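Long-range contacts in mannan endo-1,4-beta-mannosidase (Cryptopygus antarcticus, PDB 4OOZ), which hydrolyses internal beta-1,4 linkages of mannans, galactomannans and glucomannans as a secreted glycoside hydrolase of family 5: residues Ser40-Ala45 with Ala338-Phe343; Trp243-Gln248 with Met279-His284; Leu308-Phe313 with Asn333-Ala338. All blocks are in the same frame, centred on the assembly; numbering follows the deposited sequence.

Contact 1 (Ser40-Ala45 with Ala338-Phe343). With BMA (beta-D-mannopyranose), chain G.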
loop_
_atom_site.group_PDB
_atom_site.type_symbol
_atom_site.label_atom_id
_atom_site.label_comp_id
_atom_site.label_asym_id
_atom_site.label_seq_id
_atom_site.Cartn_x
_atom_site.Cartn_y
_atom_site.Cartn_z
ATOM N N SER A 40 -9.085 -9.440 -0.166
ATOM C CA SER A 40 -10.232 -8.903 0.547
ATOM C C SER A 40 -9.883 -8.690 2.013
ATOM O O SER A 40 -9.578 -9.641 2.731
ATOM C CB SER A 40 -11.433 -9.841 0.414
ATOM O OG SER A 40 -12.551 -9.359 1.139
ATOM N N GLY A 41 -9.919 -7.440 2.458
ATOM C CA GLY A 41 -9.592 -7.144 3.838
ATOM C C GLY A 41 -9.765 -5.694 4.237
ATOM O O GLY A 41 -10.570 -4.960 3.664
ATOM N N VAL A 42 -8.995 -5.289 5.240
ATOM C CA VAL A 42 -9.106 -3.956 5.813
ATOM C C VAL A 42 -7.767 -3.254 5.900
ATOM O O VAL A 42 -6.710 -3.874 5.793
ATOM C CB VAL A 42 -9.695 -3.999 7.235
ATOM C CG1 VAL A 42 -11.017 -4.730 7.248
ATOM C CG2 VAL A 42 -8.716 -4.666 8.187
ATOM N N ASN A 43 -7.820 -1.946 6.096
ATOM C CA ASN A 43 -6.665 -1.228 6.591
ATOM C C ASN A 43 -6.674 -1.291 8.110
ATOM O O ASN A 43 -7.638 -0.866 8.738
ATOM C CB ASN A 43 -6.671 0.228 6.124
ATOM C CG ASN A 43 -6.141 0.392 4.718
ATOM O OD1 ASN A 43 -4.967 0.707 4.522
ATOM N ND2 ASN A 43 -7.004 0.191 3.730
ATOM N N PHE A 44 -5.634 -1.862 8.707
ATOM C CA PHE A 44 -5.382 -1.571 10.107
ATOM C C PHE A 44 -4.975 -0.124 10.084
ATOM O O PHE A 44 -5.465 0.704 10.848
ATOM C CB PHE A 44 -4.261 -2.419 10.717
ATOM C CG PHE A 44 -4.600 -3.866 10.899
ATOM C CD1 PHE A 44 -5.856 -4.355 10.587
ATOM C CD2 PHE A 44 -3.650 -4.739 11.401
ATOM C CE1 PHE A 44 -6.150 -5.695 10.762
ATOM C CE2 PHE A 44 -3.937 -6.073 11.577
ATOM C CZ PHE A 44 -5.187 -6.556 11.256
ATOM N N ALA A 45 -4.079 0.145 9.135
ATOM C CA ALA A 45 -3.270 1.349 9.056
ATOM C C ALA A 45 -2.401 1.482 10.305
ATOM O O ALA A 45 -1.184 1.596 10.186
ATOM C CB ALA A 45 -4.132 2.566 8.850
ATOM N N ALA A 338 -9.892 -5.141 -2.545
ATOM C CA ALA A 338 -10.635 -4.051 -1.925
ATOM C C ALA A 338 -10.374 -4.010 -0.423
ATOM O O ALA A 338 -10.641 -4.977 0.287
ATOM C CB ALA A 338 -12.119 -4.195 -2.204
ATOM N N LEU A 339 -9.851 -2.883 0.052
ATOM C CA LEU A 339 -9.506 -2.722 1.459
ATOM C C LEU A 339 -10.292 -1.592 2.088
ATOM O O LEU A 339 -10.122 -0.433 1.734
ATOM C CB LEU A 339 -8.014 -2.448 1.623
ATOM C CG LEU A 339 -7.051 -3.511 1.106
ATOM C CD1 LEU A 339 -5.647 -2.952 1.067
ATOM C CD2 LEU A 339 -7.112 -4.754 1.975
ATOM N N THR A 340 -11.160 -1.931 3.022
ATOM C CA THR A 340 -11.925 -0.920 3.736
ATOM C C THR A 340 -11.028 -0.010 4.551
ATOM O O THR A 340 -9.989 -0.438 5.055
ATOM C CB THR A 340 -12.921 -1.570 4.644
ATOM O OG1 THR A 340 -12.325 -2.776 5.130
ATOM C CG2 THR A 340 -14.177 -1.902 3.892
ATOM N N TRP A 341 -11.424 1.245 4.712
ATOM C CA TRP A 341 -10.516 2.147 5.384
ATOM C C TRP A 341 -10.626 2.095 6.898
ATOM O O TRP A 341 -11.708 2.181 7.480
ATOM C CB TRP A 341 -10.690 3.584 4.925
ATOM C CG TRP A 341 -9.834 4.473 5.763
ATOM C CD1 TRP A 341 -10.258 5.423 6.639
ATOM C CD2 TRP A 341 -8.401 4.431 5.881
ATOM N NE1 TRP A 341 -9.184 6.004 7.268
ATOM C CE2 TRP A 341 -8.032 5.414 6.819
ATOM C CE3 TRP A 341 -7.395 3.673 5.271
ATOM C CZ2 TRP A 341 -6.705 5.662 7.159
ATOM C CZ3 TRP A 341 -6.076 3.921 5.613
ATOM C CH2 TRP A 341 -5.744 4.908 6.548
ATOM N N GLN A 342 -9.440 1.978 7.487
ATOM C CA GLN A 342 -9.133 1.760 8.896
ATOM C C GLN A 342 -10.095 1.026 9.812
ATOM O O GLN A 342 -11.210 1.453 10.114
ATOM C CB GLN A 342 -8.769 3.090 9.542
ATOM C CG GLN A 342 -7.322 3.019 9.930
ATOM C CD GLN A 342 -6.737 4.269 10.479
ATOM O OE1 GLN A 342 -7.183 5.371 10.180
ATOM N NE2 GLN A 342 -5.703 4.106 11.284
ATOM N N PHE A 343 -9.533 -0.071 10.308
ATOM C CA PHE A 343 -10.133 -1.036 11.210
ATOM C C PHE A 343 -10.214 -0.556 12.655
ATOM O O PHE A 343 -10.954 -1.122 13.457
ATOM C CB PHE A 343 -9.323 -2.336 11.135
ATOM C CG PHE A 343 -10.050 -3.556 11.627
ATOM C CD1 PHE A 343 -11.068 -4.125 10.877
ATOM C CD2 PHE A 343 -9.684 -4.163 12.817
ATOM C CE1 PHE A 343 -11.723 -5.258 11.317
ATOM C CE2 PHE A 343 -10.335 -5.299 13.265
ATOM C CZ PHE A 343 -11.356 -5.847 12.514
HETATM C C1 BMA G . -5.044 8.177 4.669
HETATM C C2 BMA G . -5.079 9.032 3.439
HETATM C C3 BMA G . -5.706 10.361 3.786
HETATM C C4 BMA G . -7.088 10.166 4.423
HETATM C C5 BMA G . -7.061 9.117 5.550
HETATM C C6 BMA G . -8.458 8.693 5.944
HETATM O O1 BMA G . -4.514 6.948 4.264
HETATM O O2 BMA G . -5.949 8.434 2.489
HETATM O O3 BMA G . -5.831 11.191 2.634
HETATM O O4 BMA G . -7.547 11.402 4.958
HETATM O O5 BMA G . -6.351 7.937 5.122
HETATM O O6 BMA G . -9.391 9.631 5.421
#

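Contact 2 (Trp243-Gln248 with Met279-His284). With BMA (beta-D-mannopyranose), chain C; BMA (beta-D-mannopyranose), chain B.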
loop_
_atom_site.group_PDB
_atom_site.type_symbol
_atom_site.label_atom_id
_atom_site.label_comp_id
_atom_site.label_asym_id
_atom_site.label_seq_id
_atom_site.Cartn_x
_atom_site.Cartn_y
_atom_site.Cartn_z
ATOM N N TRP A 243 -4.094 8.719 -3.499
ATOM C CA TRP A 243 -5.295 9.534 -3.444
ATOM C C TRP A 243 -5.939 9.506 -4.825
ATOM O O TRP A 243 -5.263 9.740 -5.824
ATOM C CB TRP A 243 -4.932 10.958 -3.014
ATOM C CG TRP A 243 -5.755 12.051 -3.617
ATOM C CD1 TRP A 243 -6.842 12.665 -3.069
ATOM C CD2 TRP A 243 -5.543 12.670 -4.889
ATOM N NE1 TRP A 243 -7.317 13.631 -3.923
ATOM C CE2 TRP A 243 -6.537 13.649 -5.048
ATOM C CE3 TRP A 243 -4.605 12.488 -5.908
ATOM C CZ2 TRP A 243 -6.621 14.441 -6.187
ATOM C CZ3 TRP A 243 -4.694 13.266 -7.033
ATOM C CH2 TRP A 243 -5.690 14.233 -7.166
ATOM N N SER A 244 -7.219 9.147 -4.882
ATOM C CA SER A 244 -7.997 9.148 -6.123
ATOM C C SER A 244 -7.367 8.360 -7.274
ATOM O O SER A 244 -6.314 7.742 -7.138
ATOM C CB SER A 244 -8.251 10.582 -6.592
ATOM O OG SER A 244 -7.125 11.092 -7.282
ATOM N N GLU A 245 -8.039 8.401 -8.416
ATOM C CA GLU A 245 -7.661 7.617 -9.580
ATOM C C GLU A 245 -7.009 8.496 -10.630
ATOM O O GLU A 245 -6.508 8.007 -11.641
ATOM C CB GLU A 245 -8.888 6.926 -10.172
ATOM C CG GLU A 245 -9.991 7.896 -10.576
ATOM C CD GLU A 245 -10.782 8.412 -9.387
ATOM O OE1 GLU A 245 -10.669 7.816 -8.295
ATOM O OE2 GLU A 245 -11.492 9.427 -9.537
ATOM N N LEU A 246 -7.002 9.800 -10.379
ATOM C CA LEU A 246 -6.528 10.772 -11.359
ATOM C C LEU A 246 -5.039 10.638 -11.605
ATOM O O LEU A 246 -4.478 11.342 -12.448
ATOM C CB LEU A 246 -6.837 12.198 -10.900
ATOM C CG LEU A 246 -8.093 12.460 -10.062
ATOM C CD1 LEU A 246 -8.317 13.952 -9.872
ATOM C CD2 LEU A 246 -9.330 11.806 -10.664
ATOM N N THR A 247 -4.394 9.738 -10.874
ATOM C CA THR A 247 -2.942 9.713 -10.863
ATOM C C THR A 247 -2.408 8.395 -11.429
ATOM O O THR A 247 -1.258 8.320 -11.859
ATOM C CB THR A 247 -2.408 9.932 -9.438
ATOM O OG1 THR A 247 -3.324 10.771 -8.725
ATOM C CG2 THR A 247 -1.062 10.642 -9.494
ATOM N N GLN A 248 -3.256 7.369 -11.485
ATOM C CA GLN A 248 -2.807 6.064 -11.959
ATOM C C GLN A 248 -3.620 5.483 -13.125
ATOM O O GLN A 248 -3.874 4.279 -13.170
ATOM C CB GLN A 248 -2.803 5.073 -10.797
ATOM C CG GLN A 248 -1.661 5.305 -9.835
ATOM C CD GLN A 248 -1.559 4.256 -8.742
ATOM O OE1 GLN A 248 -1.765 3.070 -8.978
ATOM N NE2 GLN A 248 -1.238 4.698 -7.529
ATOM N N MET A 279 -5.449 2.242 -6.143
ATOM C CA MET A 279 -6.234 3.467 -6.057
ATOM C C MET A 279 -7.027 3.542 -4.753
ATOM O O MET A 279 -7.634 2.558 -4.327
ATOM C CB MET A 279 -7.188 3.574 -7.251
ATOM C CG MET A 279 -6.498 3.642 -8.609
ATOM S SD MET A 279 -7.666 3.635 -9.987
ATOM C CE MET A 279 -6.554 3.715 -11.389
ATOM N N HIS A 280 -7.007 4.712 -4.122
ATOM C CA HIS A 280 -7.866 4.990 -2.976
ATOM C C HIS A 280 -9.051 5.800 -3.465
ATOM O O HIS A 280 -8.908 6.606 -4.378
ATOM C CB HIS A 280 -7.122 5.765 -1.881
ATOM C CG HIS A 280 -5.828 5.144 -1.462
ATOM N ND1 HIS A 280 -4.955 5.762 -0.587
ATOM C CD2 HIS A 280 -5.253 3.961 -1.784
ATOM C CE1 HIS A 280 -3.905 4.993 -0.401
ATOM N NE2 HIS A 280 -4.059 3.890 -1.114
ATOM N N THR A 281 -10.219 5.608 -2.863
ATOM C CA THR A 281 -11.385 6.366 -3.301
ATOM C C THR A 281 -12.363 6.662 -2.167
ATOM O O THR A 281 -12.658 5.807 -1.331
ATOM C CB THR A 281 -12.130 5.633 -4.457
ATOM O OG1 THR A 281 -13.196 6.456 -4.948
ATOM C CG2 THR A 281 -12.683 4.289 -4.003
ATOM N N TYR A 282 -12.842 7.900 -2.145
ATOM C CA TYR A 282 -13.815 8.355 -1.161
ATOM C C TYR A 282 -14.785 9.301 -1.848
ATOM O O TYR A 282 -14.441 9.931 -2.845
ATOM C CB TYR A 282 -13.128 9.056 0.021
ATOM C CG TYR A 282 -12.146 8.186 0.773
ATOM C CD1 TYR A 282 -12.556 7.416 1.853
ATOM C CD2 TYR A 282 -10.810 8.135 0.403
ATOM C CE1 TYR A 282 -11.665 6.618 2.537
ATOM C CE2 TYR A 282 -9.912 7.340 1.080
ATOM C CZ TYR A 282 -10.345 6.584 2.146
ATOM O OH TYR A 282 -9.452 5.791 2.826
ATOM N N SER A 283 -15.997 9.404 -1.320
ATOM C CA SER A 283 -16.985 10.297 -1.908
ATOM C C SER A 283 -16.930 11.675 -1.263
ATOM O O SER A 283 -17.104 11.814 -0.054
ATOM C CB SER A 283 -18.390 9.715 -1.774
ATOM O OG SER A 283 -18.871 9.865 -0.452
ATOM N N HIS A 284 -16.689 12.691 -2.081
ATOM C CA HIS A 284 -16.654 14.066 -1.604
ATOM C C HIS A 284 -18.043 14.672 -1.773
ATOM O O HIS A 284 -18.468 14.918 -2.902
ATOM C CB HIS A 284 -15.602 14.878 -2.365
ATOM C CG HIS A 284 -14.304 14.153 -2.565
ATOM N ND1 HIS A 284 -13.384 14.533 -3.519
ATOM C CD2 HIS A 284 -13.773 13.080 -1.935
ATOM C CE1 HIS A 284 -12.344 13.718 -3.470
ATOM N NE2 HIS A 284 -12.554 12.830 -2.518
HETATM C C1 BMA C . -10.826 17.736 -2.622
HETATM C C2 BMA C . -10.209 16.321 -2.739
HETATM C C3 BMA C . -9.603 15.837 -1.430
HETATM C C4 BMA C . -8.758 16.951 -0.780
HETATM C C5 BMA C . -9.682 18.143 -0.519
HETATM C C6 BMA C . -9.020 19.266 0.269
HETATM O O2 BMA C . -9.154 16.322 -3.692
HETATM O O3 BMA C . -8.825 14.660 -1.644
HETATM O O4 BMA C . -7.950 16.622 0.426
HETATM O O5 BMA C . -10.076 18.648 -1.817
HETATM O O6 BMA C . -8.557 20.257 -0.641
HETATM C C1 BMA B . -12.694 21.090 -6.184
HETATM C C2 BMA B . -11.706 21.649 -5.163
HETATM C C3 BMA B . -10.901 20.499 -4.571
HETATM C C4 BMA B . -11.786 19.314 -4.112
HETATM C C5 BMA B . -12.891 18.974 -5.154
HETATM C C6 BMA B . -13.935 18.010 -4.619
HETATM O O2 BMA B . -12.391 22.260 -4.079
HETATM O O3 BMA B . -10.087 20.938 -3.489
HETATM O O4 BMA B . -10.956 18.183 -3.981
HETATM O O5 BMA B . -13.563 20.173 -5.580
HETATM O O6 BMA B . -13.516 16.687 -4.928
HETATM O O HOH W 1 -12.932 9.189 -6.265
#

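Contact 3 (Leu308-Phe313 with Asn333-Ala338). With BMA (beta-D-mannopyranose), chain G.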
loop_
_atom_site.group_PDB
_atom_site.type_symbol
_atom_site.label_atom_id
_atom_site.label_comp_id
_atom_site.label_asym_id
_atom_site.label_seq_id
_atom_site.Cartn_x
_atom_site.Cartn_y
_atom_site.Cartn_z
ATOM N N LEU A 308 -4.482 -4.364 -10.126
ATOM C CA LEU A 308 -4.947 -3.084 -9.611
ATOM C C LEU A 308 -5.825 -3.286 -8.387
ATOM O O LEU A 308 -6.914 -3.853 -8.480
ATOM C CB LEU A 308 -5.711 -2.314 -10.686
ATOM C CG LEU A 308 -6.526 -1.107 -10.224
ATOM C CD1 LEU A 308 -5.630 -0.037 -9.626
ATOM C CD2 LEU A 308 -7.336 -0.543 -11.380
ATOM N N LEU A 309 -5.342 -2.813 -7.242
ATOM C CA LEU A 309 -6.046 -2.965 -5.978
ATOM C C LEU A 309 -6.734 -1.672 -5.560
ATOM O O LEU A 309 -6.193 -0.585 -5.745
ATOM C CB LEU A 309 -5.069 -3.419 -4.889
ATOM C CG LEU A 309 -5.353 -3.023 -3.438
ATOM C CD1 LEU A 309 -6.407 -3.916 -2.811
ATOM C CD2 LEU A 309 -4.074 -3.050 -2.620
ATOM N N ILE A 310 -7.939 -1.787 -5.013
ATOM C CA ILE A 310 -8.570 -0.646 -4.369
ATOM C C ILE A 310 -8.230 -0.675 -2.888
ATOM O O ILE A 310 -9.035 -1.102 -2.059
ATOM C CB ILE A 310 -10.105 -0.627 -4.547
ATOM C CG1 ILE A 310 -10.481 -0.739 -6.025
ATOM C CG2 ILE A 310 -10.697 0.648 -3.950
ATOM C CD1 ILE A 310 -11.968 -0.587 -6.290
ATOM N N GLY A 311 -7.016 -0.256 -2.560
ATOM C CA GLY A 311 -6.664 -0.033 -1.175
ATOM C C GLY A 311 -7.448 1.184 -0.745
ATOM O O GLY A 311 -7.580 2.131 -1.517
ATOM N N GLU A 312 -8.000 1.139 0.462
ATOM C CA GLU A 312 -8.743 2.260 1.040
ATOM C C GLU A 312 -10.061 2.594 0.343
ATOM O O GLU A 312 -10.088 3.131 -0.763
ATOM C CB GLU A 312 -7.869 3.514 1.076
ATOM C CG GLU A 312 -6.611 3.348 1.891
ATOM C CD GLU A 312 -5.992 4.672 2.268
ATOM O OE1 GLU A 312 -6.712 5.693 2.238
ATOM O OE2 GLU A 312 -4.790 4.688 2.612
ATOM N N PHE A 313 -11.152 2.265 1.024
ATOM C CA PHE A 313 -12.471 2.796 0.716
ATOM C C PHE A 313 -13.286 2.691 1.994
ATOM O O PHE A 313 -12.971 1.884 2.862
ATOM C CB PHE A 313 -13.138 2.044 -0.440
ATOM C CG PHE A 313 -13.570 0.645 -0.097
ATOM C CD1 PHE A 313 -14.853 0.391 0.357
ATOM C CD2 PHE A 313 -12.699 -0.419 -0.248
ATOM C CE1 PHE A 313 -15.251 -0.892 0.666
ATOM C CE2 PHE A 313 -13.094 -1.704 0.060
ATOM C CZ PHE A 313 -14.370 -1.941 0.513
ATOM N N ASN A 333 -16.346 -6.384 -10.882
ATOM C CA ASN A 333 -15.921 -5.523 -11.982
ATOM C C ASN A 333 -14.415 -5.496 -12.234
ATOM O O ASN A 333 -13.871 -4.478 -12.657
ATOM C CB ASN A 333 -16.424 -4.100 -11.746
ATOM C CG ASN A 333 -17.913 -3.967 -11.984
ATOM O OD1 ASN A 333 -18.685 -3.741 -11.053
ATOM N ND2 ASN A 333 -18.327 -4.112 -13.239
ATOM N N GLY A 334 -13.748 -6.615 -11.977
ATOM C CA GLY A 334 -12.379 -6.798 -12.426
ATOM C C GLY A 334 -11.261 -6.469 -11.454
ATOM O O GLY A 334 -10.131 -6.925 -11.639
ATOM N N TYR A 335 -11.564 -5.679 -10.427
ATOM C CA TYR A 335 -10.549 -5.247 -9.468
ATOM C C TYR A 335 -9.917 -6.423 -8.736
ATOM O O TYR A 335 -10.578 -7.416 -8.442
ATOM C CB TYR A 335 -11.151 -4.268 -8.462
ATOM C CG TYR A 335 -11.694 -3.023 -9.114
ATOM C CD1 TYR A 335 -10.839 -2.073 -9.653
ATOM C CD2 TYR A 335 -13.061 -2.801 -9.201
ATOM C CE1 TYR A 335 -11.329 -0.935 -10.258
ATOM C CE2 TYR A 335 -13.561 -1.665 -9.804
ATOM C CZ TYR A 335 -12.689 -0.736 -10.331
ATOM O OH TYR A 335 -13.179 0.397 -10.933
ATOM N N ASN A 336 -8.625 -6.294 -8.443
ATOM C CA ASN A 336 -7.863 -7.376 -7.834
ATOM C C ASN A 336 -7.886 -7.355 -6.311
ATOM O O ASN A 336 -7.307 -8.228 -5.669
ATOM C CB ASN A 336 -6.418 -7.336 -8.326
ATOM C CG ASN A 336 -6.308 -7.577 -9.818
ATOM O OD1 ASN A 336 -6.191 -6.637 -10.603
ATOM N ND2 ASN A 336 -6.350 -8.842 -10.219
ATOM N N GLY A 337 -8.555 -6.361 -5.735
ATOM C CA GLY A 337 -8.679 -6.279 -4.293
ATOM C C GLY A 337 -9.462 -5.078 -3.802
ATOM O O GLY A 337 -9.672 -4.113 -4.536
ATOM N N ALA A 338 -9.892 -5.141 -2.545
ATOM C CA ALA A 338 -10.635 -4.051 -1.925
ATOM C C ALA A 338 -10.374 -4.010 -0.423
ATOM O O ALA A 338 -10.641 -4.977 0.287
ATOM C CB ALA A 338 -12.119 -4.195 -2.204
HETATM C C1 BMA G . -5.044 8.177 4.669
HETATM C C2 BMA G . -5.079 9.032 3.439
HETATM C C3 BMA G . -5.706 10.361 3.786
HETATM C C4 BMA G . -7.088 10.166 4.423
HETATM C C5 BMA G . -7.061 9.117 5.550
HETATM C C6 BMA G . -8.458 8.693 5.944
HETATM O O1 BMA G . -4.514 6.948 4.264
HETATM O O2 BMA G . -5.949 8.434 2.489
HETATM O O3 BMA G . -5.831 11.191 2.634
HETATM O O4 BMA G . -7.547 11.402 4.958
HETATM O O5 BMA G . -6.351 7.937 5.122
HETATM O O6 BMA G . -9.391 9.631 5.421
#

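Contact 1 (Ser40-Ala45 with Ala338-Phe343)
Ser40-Ala45 pairs in parallel with Ala338-Phe343, which joins the first and last strands of the (beta/alpha)8 barrel and so closes it. Thr340 N gives a hydrogen bond to Gly41 O (3.2 Å), and Thr340 O takes one from Asn43 N (2.8 Å). The amide of Asn43 adds a weak second bond to that same oxygen, ND2 to Thr340 O (3.3 Å), while its OD1 is bound by Arg81. Held this way, the Asn43 amide leans on the indole, Asn43 CG to Trp341 CE3 at 3.6 Å, with the two planes 51° apart. The substrate-binding Trp341 carries mannose chain G over one face and Gln342 CB under the other; CG anti to the backbone N (chi1 174°) swings the indole out to the sugar. Past the paired strands, Phe343 N bonds to Asn43 O, and Val42 CG2 packs on Phe343 CD1 (3.6 Å). The Phe44 and Phe343 side chains lie side by side, pointing the same way, their rings oblique at 40°. Both meet Trp68 edge-to-face, while helix 353-360 covers Val42 and Thr340 through Gln356. Strand 79-86 flanks the other edge of strand 35-45, and strand 308-313 that of strand 337-340.

Contact 2 (Trp243-Gln248 with Met279-His284)
A loop-to-loop contact between Trp243-Gln248 and Met279-His284 lies at the catalytic end of the barrel, where the chain leaves strands 238-241 and 277-278 and forms part of the mannan-binding cleft. Its inner part is packing by one long side chain. Met279, extended beyond CG (chi2 175°), runs alongside the beta turn Glu245-Gln248, laying SD against Glu245 CB (3.5 Å) and bringing CE up to Gln248 O (3.3 Å). Further out the link is polar and passes through water: one molecule donates a weak bond to Glu245 OE1 (3.3 Å) and also hydrogen-bonds Thr281 OG1 (3.0 Å). Ser244 folds its hydroxyl back on the chain, OG donating to Trp243 O (2.7 Å), and the same OG lies over one face of the Trp243 indole, toward its rim. Trp243, at the start of one segment, and His284, at the end of the other, meet the sugar. Trp243 turns its indole edge to mannose chain C, with NE1 bonded to O2 (3.3 Å) and, weakly and more bent, to O3. His284 serves mannose chain B, whose O6 sits in the imidazole plane 2.6 Å from ND1; either atom may be the donor. With an alanine in place of Trp243, O2 and O3 of the chain C mannose would probably be left without their indole N-H, and Ser244 OG without the ring beneath it. His280 reaches inward to bond Glu181, the probable acid/base, and Gln278. Around the contact, helix 201-204 packs on Trp243 through Leu201 and Gln204, while strand 308-313 backs Met279 and Thr281 through Leu308 and Ile310.

Contact 3 (Leu308-Phe313 with Asn333-Ala338)
Hydrogen bonds tie Leu308-Phe313 to Asn333-Ala338 at both the backbone and a side chain. Leu308 is gripped twice by Asn336: its N donates to the side-chain OD1 (2.9 Å) in a nearly straight bond, 168° at the hydrogen, and its O accepts from Asn336 N (3.0 Å). The amide of Asn336 is thereby pinned against the start of the strand, with CG beside the backbone N (chi1 -64°); OD1 has a second, weak partner in Arg298. Farther along the strand, Ile310 N bonds to Gly337 O (2.9 Å), and Ala338 CA offers a CA-H contact to Ile310 O. The parallel bridge of Ile310 with Ala338 belongs to the beta-alpha-beta unit of strand 308-313, helix 323-332 and strand 337-340, the last two strands of the (beta/alpha)8 barrel. The apolar contacts fall on two faces of this sheet. Outward, Ile310 drives its CD1 methyl over the centre of the Tyr335 ring in a CH-pi contact, 3.7 Å from the centroid and only 8° off the ring normal. Leu308 CD2 comes to the edge of that ring instead, at 4.2 Å from Tyr335 CE1. Farther along, Phe313 CE2 rests on Ala338 CB (3.5 Å), beneath helix 323-332, whose Tyr327 meets the Phe313 ring edge-to-face. On the barrel's inner face, Leu309 CD1 lies against the bare backbone of Gly337. The ligand contact comes from Glu312, the probable nucleophile: OE2 receives a weak hydrogen bond from O1 of mannose chain G (2.8 Å) and a salt bridge from Arg81.

How the contacts relate
Contacts 1 and 3 use successive parts of strand 337-340 and share Ala338; their centres lie about 11 Å apart, and Leu339 N bonded to Ile310 O (2.9 Å) carries the sheet from one to the other. Contact 2 lies about 11 Å from contact 3, centre to centre, and joins it through Met279 N and Leu309 O (3.0 Å). All three converge on the active site: Tyr282 OH of contact 2 bonds Glu312 OE1 of contact 3 (2.8 Å) and packs on Trp341 CG of contact 1 (3.2 Å). Contacts 1 and 3 both touch mannose chain G, whereas contact 2 holds the sugars of chains B and C farther along the cleft.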